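Long-range contacts in uncharacterized protein (Bacteroides ovatus, PDB 4E6F), which is of unknown function but carries a DUF4468 domain with a TBP-like fold, a curved antiparallel sheet packed against helices: residues A[25-30]-A[110-115]; A[29-34]-A[165-170]; A[70-75]-A[100-105]; A[94-99]-A[114-119]. All blocks are in the same frame, centred on the assembly; numbering follows the deposited sequence.

How the contacts relate
All four contacts reach one antiparallel sheet, and their order in it follows from shared strands. Contact 1 pairs strand 24-32 with strand 107-119, contact 4 pairs strand 107-119 with strand 90-104, and contact 3 pairs strand 90-104 with strand 72-85; contact 2 instead sets the end of strand 24-32 against helix 149-169. The centres of contacts 1 and 4 are about 12 Å apart, those of contacts 2 and 4 about 23 Å, on opposite sides of the chain's centre. Along the chain contact 3 is nested within the loops closed by contacts 1 and 2, while contacts 3 and 4 alternate. Contact 1 joins segments 80 residues apart; contacts 3 and 4 pair consecutive strands as hairpins.

Contact 1. Residues A[25-30]-A[110-115]; sequences VVFSKE and VELEKI. With EDO (1,2-ethanediol), chain E.
Phe27 and Ile115 form the close-packed part of this contact: Ile115 CD1 lies in the plane of the Phe27 ring, at its edge, 3.6 Å from CE1, and the two side chains cross at about a right angle. With CG anti to the carbonyl carbon (chi1 -65°), Phe27 brings its CD1-CE1 edge to that methyl, and its CB lies 4.1 Å from Leu112 CB. Helix 149-169 covers this face, through Thr155 and Ala159 on Phe27 and Phe158 on Leu112. The backbones run antiparallel at 171°, with Phe27-Leu112 and Lys29-Val110 as hydrogen-bonded pairs; Leu112 N donates to Phe27 O at 2.8 Å with 168° at the hydrogen. Strand 24-32 is thus joined to strand 107-119 in the helix-backed sheet of the TBP-like fold. The other face, carrying Val26, Ser28, Glu111 and Glu113, is the more solvent-open one, though Val26 is buried. Val26 CG1 lies 3.8 Å from Glu111 OE2, a plain van der Waals contact, and Ser28 CB 4.0 Å from Glu111 CG. Glu113 turns its OE2 to Thr100 on the next strand. Near Val25 direct pairing gives way to water: Val25 O accepts from two waters, one accepting from Ile115 N, the other from Lys114 N, each at 2.9 Å.

Contact 2. Residues A[29-34]-A[165-170]; sequences KEFQIP and DVAVAF
Phe31 and Val166 meet where the outgoing end of strand 24-32 lies against the last turn of helix 149-169, a strand-to-helix junction in this TBP-like fold. Two CH-pi contacts give the junction its form. Val166 CG1 sits over one face of the Phe31 ring, 3.6 Å from its centroid and 16° off the normal, displaced toward CZ; this branch is anti to the Val166 backbone N (chi1 170°), which aims it at the strand. The second runs the other way: Ile33 of the strand segment offers CD1 to a face of the Phe170 ring, 3.8 Å from that centroid, but this contact is less certain, since Ile33 has two conformers and one is described. Between the rings themselves the relation is oblique, with centroids 5.9 Å apart and planes at 44°. Apolar contact adds Phe31 CB, 4.1 Å from Phe170 CE2. Met45 of helix 38-54 and Cys108 of strand 107-119 also touch Phe170. An alanine in place of Phe31 would probably leave Val166 CG1 without its aromatic face and open a gap between the strand and the helix. The backbones of the two segments do not bond to each other; within the helix end Phe170 N donates to Val166 O at 3.0 Å, closing the last turn, and the CB of Phe170 points toward the strand. Beside it, Ala167 CB reaches the Phe31 ring at CE2, 4.0 Å away.

Contact 3. Residues A[70-75]-A[100-105]; sequences KGTIAG and TVTCKP
Ile73 and Val101 make the central hydrogen-bonded pair: Val101 N donates to Ile73 O at 2.8 Å with 171° at the hydrogen, and Ile73 N returns a bond to Val101 O at 2.9 Å. Their side chains share one face, where Ile73 CD1 comes to 4.2 Å from Val101 CG1 and also nears Cys103 SG. On the opposite face Thr72 and Thr102 stand side by side, Thr72 CG2 being 4.1 Å from Thr102 OG1 in the conformer described. Cys103 N continues the pairing to Gly71 O at 2.8 Å; Cys103 SG, anti to its carbonyl carbon (chi1 -48°), lies 3.4 Å from the same oxygen. These bonds pair strands 72-85 and 90-104 at the hairpin end remote from its turn, in the sheet of the TBP-like fold. Farther out, Gly71 and Thr72 face Asp67 in a G1 beta bulge, at the turn between strands 62-67 and 72-85; Gly71 has positive phi (59°), and a CB there would run into Cys103 O. One water donates to both Lys70 O and Cys103 O. Tyr42 and Thr46 of helix 38-54 back Ile73.

Contact 4. Residues A[94-99]-A[114-119]; sequences LVNYQI and KIRFTY. With EDO (1,2-ethanediol), chain E.
The guanidinium of Arg116 carries Asn96 on one face, with Asn96 CB 3.6 Å above its plane and over its centre; the Asn96 amide is stacked there, its plane 8° from that of the guanidinium. The Phe117 ring has Leu94 O at its edge, while Val95 CG2 approaches obliquely, 3.9 Å from CE1, and Trp151 meets the ring edge-to-face. Val95 CG2 also touches Ile115 CG2. Farther along, Lys114 NZ donates to Gln98 OE1 at 3.0 Å, the extended chains side by side; Gln98 CG is anti to the backbone N (chi1 178°), reaching toward the lysine, and NE2 hydrogen-bonds to Thr100 OG1. A leucine in place of Gln98 removes this acceptor and would probably leave the Lys114 ammonium freer to swing and Thr100 OG1 without its NE2 partner. Ethanediol, probably from the crystallisation liquor, donates O2 to Tyr97 O and O1 to Lys114 O. Asn96 N and Arg116 O bond at 2.9 Å in an antiparallel hydrogen-bonded pair; strands 90-104 and 107-119, consecutive in the chain, form a beta hairpin within the TBP-like sheet.

Contact 1. Residues A[25-30]-A[110-115]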
loop_
_atom_site.group_PDB
_atom_site.type_symbol
_atom_site.label_atom_id
_atom_site.label_comp_id
_atom_site.label_asym_id
_atom_site.label_seq_id
_atom_site.Cartn_x
_atom_site.Cartn_y
_atom_site.Cartn_z
ATOM N N VAL A 25 -10.498 -4.209 -1.474
ATOM C CA VAL A 25 -9.591 -3.102 -1.771
ATOM C C VAL A 25 -8.234 -3.665 -2.161
ATOM O O VAL A 25 -7.618 -4.424 -1.392
ATOM C CB VAL A 25 -9.483 -2.115 -0.590
ATOM C CG1 VAL A 25 -8.352 -1.101 -0.822
ATOM C CG2 VAL A 25 -10.813 -1.400 -0.385
ATOM N N VAL A 26 -7.754 -3.284 -3.353
ATOM C CA VAL A 26 -6.441 -3.701 -3.818
ATOM C C VAL A 26 -5.776 -2.509 -4.489
ATOM O O VAL A 26 -6.242 -2.090 -5.552
ATOM C CB VAL A 26 -6.515 -4.894 -4.804
ATOM C CG1 VAL A 26 -5.112 -5.314 -5.270
ATOM C CG2 VAL A 26 -7.253 -6.089 -4.193
ATOM N N PHE A 27 -4.715 -1.960 -3.900
ATOM C CA PHE A 27 -3.948 -0.918 -4.601
ATOM C C PHE A 27 -2.969 -1.633 -5.505
ATOM O O PHE A 27 -2.439 -2.670 -5.110
ATOM C CB PHE A 27 -3.202 -0.012 -3.606
ATOM C CG PHE A 27 -4.094 0.809 -2.711
ATOM C CD1 PHE A 27 -4.523 0.313 -1.485
ATOM C CD2 PHE A 27 -4.509 2.083 -3.095
ATOM C CE1 PHE A 27 -5.347 1.080 -0.643
ATOM C CE2 PHE A 27 -5.338 2.853 -2.250
ATOM C CZ PHE A 27 -5.750 2.344 -1.035
ATOM N N SER A 28 -2.738 -1.133 -6.703
ATOM C CA SER A 28 -1.804 -1.830 -7.581
ATOM C C SER A 28 -1.040 -0.875 -8.479
ATOM O O SER A 28 -1.501 0.235 -8.790
ATOM C CB SER A 28 -2.523 -2.864 -8.436
ATOM O OG SER A 28 -3.442 -2.242 -9.314
ATOM N N LYS A 29 0.133 -1.334 -8.903
ATOM C CA LYS A 29 0.946 -0.595 -9.849
ATOM C C LYS A 29 1.717 -1.570 -10.668
ATOM O O LYS A 29 2.291 -2.544 -10.140
ATOM C CB LYS A 29 1.897 0.395 -9.152
ATOM C CG LYS A 29 2.638 1.371 -10.109
ATOM C CD LYS A 29 1.791 2.550 -10.499
ATOM C CE LYS A 29 1.760 3.615 -9.434
ATOM N NZ LYS A 29 0.781 4.684 -9.753
ATOM N N GLU A 30 1.733 -1.312 -11.975
ATOM C CA GLU A 30 2.516 -2.106 -12.898
ATOM C C GLU A 30 3.804 -1.371 -13.197
ATOM O O GLU A 30 3.812 -0.117 -13.282
ATOM C CB GLU A 30 1.778 -2.372 -14.217
ATOM C CG GLU A 30 0.608 -3.332 -14.118
ATOM C CD GLU A 30 -0.199 -3.507 -15.392
ATOM O OE1 GLU A 30 -0.137 -2.620 -16.275
ATOM O OE2 GLU A 30 -0.913 -4.531 -15.498
ATOM N N VAL A 110 2.730 -4.993 -8.639
ATOM C CA VAL A 110 2.797 -4.929 -7.187
ATOM C C VAL A 110 1.395 -4.608 -6.669
ATOM O O VAL A 110 0.786 -3.627 -7.112
ATOM C CB VAL A 110 3.839 -3.907 -6.659
ATOM C CG1 VAL A 110 3.876 -3.893 -5.119
ATOM C CG2 VAL A 110 5.238 -4.200 -7.224
ATOM N N GLU A 111 0.874 -5.456 -5.784
ATOM C CA GLU A 111 -0.427 -5.252 -5.190
ATOM C C GLU A 111 -0.341 -5.120 -3.688
ATOM O O GLU A 111 0.417 -5.857 -3.038
ATOM C CB GLU A 111 -1.366 -6.426 -5.524
ATOM C CG GLU A 111 -1.665 -6.509 -7.014
ATOM C CD GLU A 111 -2.393 -7.772 -7.433
ATOM O OE1 GLU A 111 -1.816 -8.877 -7.311
ATOM O OE2 GLU A 111 -3.558 -7.655 -7.870
ATOM N N LEU A 112 -1.146 -4.187 -3.136
ATOM C CA LEU A 112 -1.262 -3.995 -1.696
ATOM C C LEU A 112 -2.701 -4.344 -1.347
ATOM O O LEU A 112 -3.636 -3.690 -1.829
ATOM C CB LEU A 112 -0.885 -2.556 -1.290
ATOM C CG LEU A 112 -1.027 -2.238 0.185
ATOM C CD1 LEU A 112 0.062 -2.930 0.999
ATOM C CD2 LEU A 112 -0.969 -0.731 0.426
ATOM N N GLU A 113 -2.878 -5.412 -0.588
ATOM C CA GLU A 113 -4.218 -5.923 -0.314
ATOM C C GLU A 113 -4.398 -6.426 1.106
ATOM O O GLU A 113 -3.474 -6.349 1.915
ATOM C CB GLU A 113 -4.521 -7.055 -1.308
ATOM C CG GLU A 113 -3.500 -8.195 -1.294
ATOM C CD GLU A 113 -3.820 -9.341 -2.233
ATOM O OE1 GLU A 113 -5.001 -9.496 -2.615
ATOM O OE2 GLU A 113 -2.880 -10.071 -2.614
ATOM N N LYS A 114 -5.624 -6.913 1.417
ATOM C CA LYS A 114 -5.981 -7.440 2.731
ATOM C C LYS A 114 -5.645 -6.400 3.822
ATOM O O LYS A 114 -5.044 -6.723 4.851
ATOM C CB LYS A 114 -5.279 -8.793 2.985
ATOM C CG LYS A 114 -5.678 -9.841 1.956
ATOM C CD LYS A 114 -4.967 -11.144 2.272
ATOM C CE LYS A 114 -5.216 -12.179 1.222
ATOM N NZ LYS A 114 -4.496 -13.437 1.581
ATOM N N ILE A 115 -6.037 -5.155 3.564
ATOM C CA ILE A 115 -5.740 -4.040 4.458
ATOM C C ILE A 115 -6.767 -3.957 5.569
ATOM O O ILE A 115 -7.973 -3.875 5.299
ATOM C CB ILE A 115 -5.705 -2.727 3.657
ATOM C CG1 ILE A 115 -4.626 -2.809 2.540
ATOM C CG2 ILE A 115 -5.487 -1.499 4.609
ATOM C CD1 ILE A 115 -4.707 -1.736 1.491
HETATM C C1 EDO E . -3.097 -9.032 6.892
HETATM O O1 EDO E . -2.829 -8.797 5.517
HETATM C C2 EDO E . -1.811 -9.521 7.608
HETATM O O2 EDO E . -0.771 -8.541 7.529
HETATM O O HOH W 1 -7.903 -4.472 1.432
HETATM O O HOH W 2 -7.809 -7.051 -0.470
#

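Contact 2. Residues A[29-34]-A[165-170]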
loop_
_atom_site.group_PDB
_atom_site.type_symbol
_atom_site.label_atom_id
_atom_site.label_comp_id
_atom_site.label_asym_id
_atom_site.label_seq_id
_atom_site.Cartn_x
_atom_site.Cartn_y
_atom_site.Cartn_z
ATOM N N LYS A 29 0.133 -1.334 -8.903
ATOM C CA LYS A 29 0.946 -0.595 -9.849
ATOM C C LYS A 29 1.717 -1.570 -10.668
ATOM O O LYS A 29 2.291 -2.544 -10.140
ATOM C CB LYS A 29 1.897 0.395 -9.152
ATOM C CG LYS A 29 2.638 1.371 -10.109
ATOM C CD LYS A 29 1.791 2.550 -10.499
ATOM C CE LYS A 29 1.760 3.615 -9.434
ATOM N NZ LYS A 29 0.781 4.684 -9.753
ATOM N N GLU A 30 1.733 -1.312 -11.975
ATOM C CA GLU A 30 2.516 -2.106 -12.898
ATOM C C GLU A 30 3.804 -1.371 -13.197
ATOM O O GLU A 30 3.812 -0.117 -13.282
ATOM C CB GLU A 30 1.778 -2.372 -14.217
ATOM C CG GLU A 30 0.608 -3.332 -14.118
ATOM C CD GLU A 30 -0.199 -3.507 -15.392
ATOM O OE1 GLU A 30 -0.137 -2.620 -16.275
ATOM O OE2 GLU A 30 -0.913 -4.531 -15.498
ATOM N N PHE A 31 4.873 -2.127 -13.378
ATOM C CA PHE A 31 6.175 -1.545 -13.711
ATOM C C PHE A 31 6.676 -2.196 -14.972
ATOM O O PHE A 31 6.607 -3.435 -15.105
ATOM C CB PHE A 31 7.189 -1.776 -12.560
ATOM C CG PHE A 31 6.762 -1.113 -11.277
ATOM C CD1 PHE A 31 5.851 -1.737 -10.422
ATOM C CD2 PHE A 31 7.217 0.160 -10.951
ATOM C CE1 PHE A 31 5.395 -1.089 -9.271
ATOM C CE2 PHE A 31 6.782 0.794 -9.774
ATOM C CZ PHE A 31 5.854 0.184 -8.971
ATOM N N GLN A 32 7.153 -1.357 -15.918
ATOM C CA GLN A 32 7.744 -1.844 -17.150
ATOM C C GLN A 32 9.242 -1.755 -17.029
ATOM O O GLN A 32 9.768 -0.641 -16.935
ATOM C CB GLN A 32 7.273 -1.001 -18.346
ATOM C CG GLN A 32 5.781 -1.045 -18.625
ATOM C CD GLN A 32 5.419 -2.334 -19.345
ATOM O OE1 GLN A 32 5.988 -2.695 -20.391
ATOM N NE2 GLN A 32 4.458 -3.045 -18.799
ATOM N N ILE A 33 9.915 -2.918 -17.020
ATOM C CA ILE A 33 11.375 -3.034 -16.938
ATOM C C ILE A 33 11.763 -3.933 -18.115
ATOM O O ILE A 33 12.131 -5.101 -17.929
ATOM C CB ILE A 33 11.829 -3.573 -15.541
ATOM C CG1 ILE A 33 10.893 -3.126 -14.385
ATOM C CG2 ILE A 33 13.200 -3.070 -15.269
ATOM C CD1 ILE A 33 9.939 -4.214 -13.890
ATOM N N PRO A 34 11.550 -3.433 -19.361
ATOM C CA PRO A 34 11.662 -4.305 -20.532
ATOM C C PRO A 34 12.958 -5.034 -20.772
ATOM O O PRO A 34 12.930 -6.114 -21.378
ATOM C CB PRO A 34 11.313 -3.379 -21.700
ATOM C CG PRO A 34 11.545 -1.994 -21.196
ATOM C CD PRO A 34 11.085 -2.090 -19.763
ATOM N N ASP A 165 8.774 3.411 -3.721
ATOM C CA ASP A 165 9.858 2.604 -3.203
ATOM C C ASP A 165 10.254 1.525 -4.207
ATOM O O ASP A 165 11.446 1.274 -4.416
ATOM C CB ASP A 165 9.439 1.962 -1.879
ATOM C CG ASP A 165 10.562 1.920 -0.889
ATOM O OD1 ASP A 165 11.126 3.004 -0.582
ATOM O OD2 ASP A 165 10.920 0.812 -0.457
ATOM N N VAL A 166 9.243 0.892 -4.835
ATOM C CA VAL A 166 9.483 -0.139 -5.844
ATOM C C VAL A 166 10.171 0.482 -7.068
ATOM O O VAL A 166 11.125 -0.105 -7.603
ATOM C CB VAL A 166 8.179 -0.856 -6.243
ATOM C CG1 VAL A 166 8.387 -1.748 -7.468
ATOM C CG2 VAL A 166 7.578 -1.640 -5.063
ATOM N N ALA A 167 9.659 1.644 -7.543
ATOM C CA ALA A 167 10.247 2.304 -8.719
ATOM C C ALA A 167 11.740 2.583 -8.465
ATOM O O ALA A 167 12.575 2.361 -9.352
ATOM C CB ALA A 167 9.507 3.608 -9.016
ATOM N N VAL A 168 12.070 3.022 -7.236
ATOM C CA VAL A 168 13.460 3.301 -6.820
ATOM C C VAL A 168 14.275 1.987 -6.818
ATOM O O VAL A 168 15.432 1.977 -7.262
ATOM C CB VAL A 168 13.510 4.031 -5.442
ATOM C CG1 VAL A 168 14.945 4.163 -4.920
ATOM C CG2 VAL A 168 12.853 5.404 -5.538
ATOM N N ALA A 169 13.662 0.874 -6.361
ATOM C CA ALA A 169 14.353 -0.416 -6.394
ATOM C C ALA A 169 14.698 -0.820 -7.843
ATOM O O ALA A 169 15.692 -1.520 -8.062
ATOM C CB ALA A 169 13.500 -1.494 -5.740
ATOM N N PHE A 170 13.882 -0.364 -8.826
ATOM C CA PHE A 170 14.145 -0.672 -10.238
ATOM C C PHE A 170 15.037 0.376 -10.907
ATOM O O PHE A 170 15.312 0.251 -12.104
ATOM C CB PHE A 170 12.826 -0.847 -11.018
ATOM C CG PHE A 170 12.101 -2.153 -10.738
ATOM C CD1 PHE A 170 12.733 -3.383 -10.949
ATOM C CD2 PHE A 170 10.776 -2.152 -10.326
ATOM C CE1 PHE A 170 12.062 -4.587 -10.699
ATOM C CE2 PHE A 170 10.089 -3.358 -10.106
ATOM C CZ PHE A 170 10.742 -4.567 -10.295
#

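Contact 3. Residues A[70-75]-A[100-105]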
loop_
_atom_site.group_PDB
_atom_site.type_symbol
_atom_site.label_atom_id
_atom_site.label_comp_id
_atom_site.label_asym_id
_atom_site.label_seq_id
_atom_site.Cartn_x
_atom_site.Cartn_y
_atom_site.Cartn_z
ATOM N N LYS A 70 7.226 -19.331 -10.945
ATOM C CA LYS A 70 6.054 -18.501 -11.254
ATOM C C LYS A 70 6.275 -17.018 -11.017
ATOM O O LYS A 70 5.387 -16.229 -11.340
ATOM C CB LYS A 70 4.844 -18.938 -10.453
ATOM C CG LYS A 70 4.300 -20.269 -10.865
ATOM C CD LYS A 70 3.050 -20.539 -10.091
ATOM C CE LYS A 70 2.518 -21.917 -10.385
ATOM N NZ LYS A 70 1.336 -22.219 -9.542
ATOM N N GLY A 71 7.437 -16.662 -10.475
ATOM C CA GLY A 71 7.834 -15.288 -10.190
ATOM C C GLY A 71 6.880 -14.577 -9.243
ATOM O O GLY A 71 6.719 -13.359 -9.353
ATOM N N THR A 72 6.257 -15.321 -8.289
ATOM C CA THR A 72 5.318 -14.724 -7.331
ATOM C C THR A 72 5.941 -14.637 -5.946
ATOM O O THR A 72 6.661 -15.552 -5.517
ATOM C CB THR A 72 3.962 -15.458 -7.269
ATOM O OG1 THR A 72 4.149 -16.871 -7.157
ATOM C CG2 THR A 72 3.053 -15.126 -8.453
ATOM N N ILE A 73 5.687 -13.517 -5.260
ATOM C CA ILE A 73 6.210 -13.274 -3.920
ATOM C C ILE A 73 5.111 -12.654 -3.100
ATOM O O ILE A 73 4.439 -11.735 -3.599
ATOM C CB ILE A 73 7.428 -12.305 -3.964
ATOM C CG1 ILE A 73 8.446 -12.683 -5.057
ATOM C CG2 ILE A 73 8.105 -12.178 -2.580
ATOM C CD1 ILE A 73 9.252 -11.452 -5.513
ATOM N N ALA A 74 4.942 -13.087 -1.860
ATOM C CA ALA A 74 3.986 -12.400 -1.002
ATOM C C ALA A 74 4.564 -12.222 0.378
ATOM O O ALA A 74 5.235 -13.115 0.904
ATOM C CB ALA A 74 2.661 -13.139 -0.920
ATOM N N GLY A 75 4.260 -11.077 0.969
ATOM C CA GLY A 75 4.699 -10.802 2.328
ATOM C C GLY A 75 3.581 -10.168 3.111
ATOM O O GLY A 75 2.598 -9.679 2.529
ATOM N N THR A 100 1.718 -8.327 -2.571
ATOM C CA THR A 100 1.756 -9.435 -3.526
ATOM C C THR A 100 2.450 -8.938 -4.772
ATOM O O THR A 100 1.993 -7.956 -5.372
ATOM C CB THR A 100 0.357 -9.933 -3.809
ATOM O OG1 THR A 100 -0.198 -10.394 -2.563
ATOM C CG2 THR A 100 0.335 -11.069 -4.870
ATOM N N VAL A 101 3.518 -9.617 -5.182
ATOM C CA VAL A 101 4.312 -9.216 -6.354
ATOM C C VAL A 101 4.297 -10.338 -7.366
ATOM O O VAL A 101 4.539 -11.492 -7.000
ATOM C CB VAL A 101 5.764 -8.850 -5.944
ATOM C CG1 VAL A 101 6.635 -8.561 -7.173
ATOM C CG2 VAL A 101 5.760 -7.657 -5.001
ATOM N N THR A 102 3.993 -9.996 -8.641
ATOM C CA THR A 102 3.949 -10.960 -9.736
ATOM C C THR A 102 4.959 -10.486 -10.795
ATOM O O THR A 102 4.814 -9.380 -11.337
ATOM C CB THR A 102 2.523 -11.056 -10.301
ATOM O OG1 THR A 102 1.613 -11.383 -9.239
ATOM C CG2 THR A 102 2.410 -12.125 -11.410
ATOM N N CYS A 103 5.976 -11.295 -11.049
ATOM C CA CYS A 103 7.065 -10.998 -11.987
ATOM C C CYS A 103 6.895 -11.816 -13.250
ATOM O O CYS A 103 6.674 -13.027 -13.188
ATOM C CB CYS A 103 8.430 -11.275 -11.353
ATOM S SG CYS A 103 8.648 -10.566 -9.694
ATOM N N LYS A 104 7.098 -11.162 -14.396
ATOM C CA LYS A 104 7.048 -11.781 -15.718
ATOM C C LYS A 104 8.235 -11.237 -16.489
ATOM O O LYS A 104 8.805 -10.237 -16.051
ATOM C CB LYS A 104 5.721 -11.439 -16.428
ATOM C CG LYS A 104 4.487 -12.126 -15.839
ATOM C CD LYS A 104 3.219 -11.667 -16.551
ATOM C CE LYS A 104 1.964 -12.258 -15.945
ATOM N NZ LYS A 104 0.739 -11.588 -16.462
ATOM N N PRO A 105 8.632 -11.805 -17.639
ATOM C CA PRO A 105 9.737 -11.181 -18.377
ATOM C C PRO A 105 9.386 -9.738 -18.721
ATOM O O PRO A 105 8.338 -9.493 -19.314
ATOM C CB PRO A 105 9.857 -12.050 -19.639
ATOM C CG PRO A 105 9.248 -13.391 -19.232
ATOM C CD PRO A 105 8.134 -13.025 -18.313
HETATM O O HOH W 3 4.457 -14.668 -13.249
#

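Contact 4. Residues A[94-99]-A[114-119]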
loop_
_atom_site.group_PDB
_atom_site.type_symbol
_atom_site.label_atom_id
_atom_site.label_comp_id
_atom_site.label_asym_id
_atom_site.label_seq_id
_atom_site.Cartn_x
_atom_site.Cartn_y
_atom_site.Cartn_z
ATOM N N LEU A 94 -2.906 1.307 13.697
ATOM C CA LEU A 94 -2.083 0.197 13.234
ATOM C C LEU A 94 -2.682 -0.213 11.903
ATOM O O LEU A 94 -3.896 -0.073 11.702
ATOM C CB LEU A 94 -2.132 -0.975 14.237
ATOM C CG LEU A 94 -1.075 -2.060 14.078
ATOM C CD1 LEU A 94 0.318 -1.540 14.506
ATOM C CD2 LEU A 94 -1.472 -3.323 14.876
ATOM N N VAL A 95 -1.858 -0.705 10.987
ATOM C CA VAL A 95 -2.350 -1.239 9.730
ATOM C C VAL A 95 -1.673 -2.579 9.521
ATOM O O VAL A 95 -0.491 -2.708 9.822
ATOM C CB VAL A 95 -2.160 -0.287 8.508
ATOM C CG1 VAL A 95 -0.680 -0.036 8.199
ATOM C CG2 VAL A 95 -2.880 -0.820 7.262
ATOM N N ASN A 96 -2.427 -3.573 9.047
ATOM C CA ASN A 96 -1.899 -4.876 8.640
ATOM C C ASN A 96 -2.246 -5.032 7.196
ATOM O O ASN A 96 -3.331 -4.620 6.771
ATOM C CB ASN A 96 -2.445 -6.025 9.465
ATOM C CG ASN A 96 -1.832 -6.095 10.839
ATOM O OD1 ASN A 96 -0.796 -6.767 11.083
ATOM N ND2 ASN A 96 -2.439 -5.373 11.760
ATOM N N TYR A 97 -1.326 -5.609 6.418
ATOM C CA TYR A 97 -1.577 -5.708 4.981
ATOM C C TYR A 97 -0.792 -6.867 4.375
ATOM O O TYR A 97 0.099 -7.408 5.028
ATOM C CB TYR A 97 -1.155 -4.378 4.280
ATOM C CG TYR A 97 0.267 -3.942 4.593
ATOM C CD1 TYR A 97 1.354 -4.474 3.891
ATOM C CD2 TYR A 97 0.535 -3.075 5.653
ATOM C CE1 TYR A 97 2.665 -4.112 4.205
ATOM C CE2 TYR A 97 1.847 -2.684 5.960
ATOM C CZ TYR A 97 2.905 -3.209 5.231
ATOM O OH TYR A 97 4.201 -2.857 5.532
ATOM N N GLN A 98 -1.065 -7.178 3.099
ATOM C CA GLN A 98 -0.274 -8.134 2.351
ATOM C C GLN A 98 0.257 -7.435 1.115
ATOM O O GLN A 98 -0.459 -6.638 0.495
ATOM C CB GLN A 98 -1.133 -9.344 1.961
ATOM C CG GLN A 98 -0.364 -10.376 1.122
ATOM C CD GLN A 98 -1.127 -11.670 0.937
ATOM O OE1 GLN A 98 -1.739 -12.193 1.883
ATOM N NE2 GLN A 98 -1.071 -12.209 -0.290
ATOM N N ILE A 99 1.541 -7.683 0.797
ATOM C CA ILE A 99 2.158 -7.194 -0.448
ATOM C C ILE A 99 2.252 -8.408 -1.351
ATOM O O ILE A 99 2.847 -9.405 -0.939
ATOM C CB ILE A 99 3.566 -6.583 -0.253
ATOM C CG1 ILE A 99 3.593 -5.578 0.899
ATOM C CG2 ILE A 99 4.054 -5.942 -1.586
ATOM C CD1 ILE A 99 5.059 -5.090 1.248
ATOM N N LYS A 114 -5.624 -6.913 1.417
ATOM C CA LYS A 114 -5.981 -7.440 2.731
ATOM C C LYS A 114 -5.645 -6.400 3.822
ATOM O O LYS A 114 -5.044 -6.723 4.851
ATOM C CB LYS A 114 -5.279 -8.793 2.985
ATOM C CG LYS A 114 -5.678 -9.841 1.956
ATOM C CD LYS A 114 -4.967 -11.144 2.272
ATOM C CE LYS A 114 -5.216 -12.179 1.222
ATOM N NZ LYS A 114 -4.496 -13.437 1.581
ATOM N N ILE A 115 -6.037 -5.155 3.564
ATOM C CA ILE A 115 -5.740 -4.040 4.458
ATOM C C ILE A 115 -6.767 -3.957 5.569
ATOM O O ILE A 115 -7.973 -3.875 5.299
ATOM C CB ILE A 115 -5.705 -2.727 3.657
ATOM C CG1 ILE A 115 -4.626 -2.809 2.540
ATOM C CG2 ILE A 115 -5.487 -1.499 4.609
ATOM C CD1 ILE A 115 -4.707 -1.736 1.491
ATOM N N ARG A 116 -6.278 -3.957 6.813
ATOM C CA ARG A 116 -7.149 -3.829 7.971
ATOM C C ARG A 116 -6.465 -2.964 9.002
ATOM O O ARG A 116 -5.241 -3.004 9.166
ATOM C CB ARG A 116 -7.544 -5.201 8.543
ATOM C CG ARG A 116 -6.381 -6.033 9.008
ATOM C CD ARG A 116 -6.828 -7.405 9.511
ATOM N NE ARG A 116 -5.662 -8.241 9.794
ATOM C CZ ARG A 116 -4.984 -8.219 10.935
ATOM N NH1 ARG A 116 -5.371 -7.428 11.931
ATOM N NH2 ARG A 116 -3.913 -8.982 11.089
ATOM N N PHE A 117 -7.272 -2.197 9.706
ATOM C CA PHE A 117 -6.804 -1.250 10.701
ATOM C C PHE A 117 -7.173 -1.679 12.092
ATOM O O PHE A 117 -8.254 -2.252 12.297
ATOM C CB PHE A 117 -7.442 0.121 10.438
ATOM C CG PHE A 117 -7.251 0.654 9.036
ATOM C CD1 PHE A 117 -6.029 1.199 8.638
ATOM C CD2 PHE A 117 -8.291 0.608 8.109
ATOM C CE1 PHE A 117 -5.843 1.676 7.327
ATOM C CE2 PHE A 117 -8.114 1.098 6.804
ATOM C CZ PHE A 117 -6.900 1.651 6.430
ATOM N N THR A 118 -6.272 -1.406 13.042
ATOM C CA THR A 118 -6.503 -1.636 14.470
ATOM C C THR A 118 -6.242 -0.293 15.124
ATOM O O THR A 118 -5.098 0.175 15.188
ATOM C CB THR A 118 -5.657 -2.777 15.020
ATOM O OG1 THR A 118 -5.869 -3.924 14.204
ATOM C CG2 THR A 118 -6.017 -3.103 16.476
ATOM N N TYR A 119 -7.309 0.333 15.589
ATOM C CA TYR A 119 -7.261 1.691 16.107
ATOM C C TYR A 119 -7.560 1.730 17.596
ATOM O O TYR A 119 -8.562 1.153 18.035
ATOM C CB TYR A 119 -8.311 2.514 15.330
ATOM C CG TYR A 119 -8.284 4.009 15.578
ATOM C CD1 TYR A 119 -7.162 4.772 15.252
ATOM C CD2 TYR A 119 -9.421 4.680 16.011
ATOM C CE1 TYR A 119 -7.152 6.152 15.434
ATOM C CE2 TYR A 119 -9.425 6.066 16.179
ATOM C CZ TYR A 119 -8.298 6.797 15.855
ATOM O OH TYR A 119 -8.313 8.166 16.005
HETATM C C1 EDO E . -3.097 -9.032 6.892
HETATM O O1 EDO E . -2.829 -8.797 5.517
HETATM C C2 EDO E . -1.811 -9.521 7.608
HETATM O O2 EDO E . -0.771 -8.541 7.529
#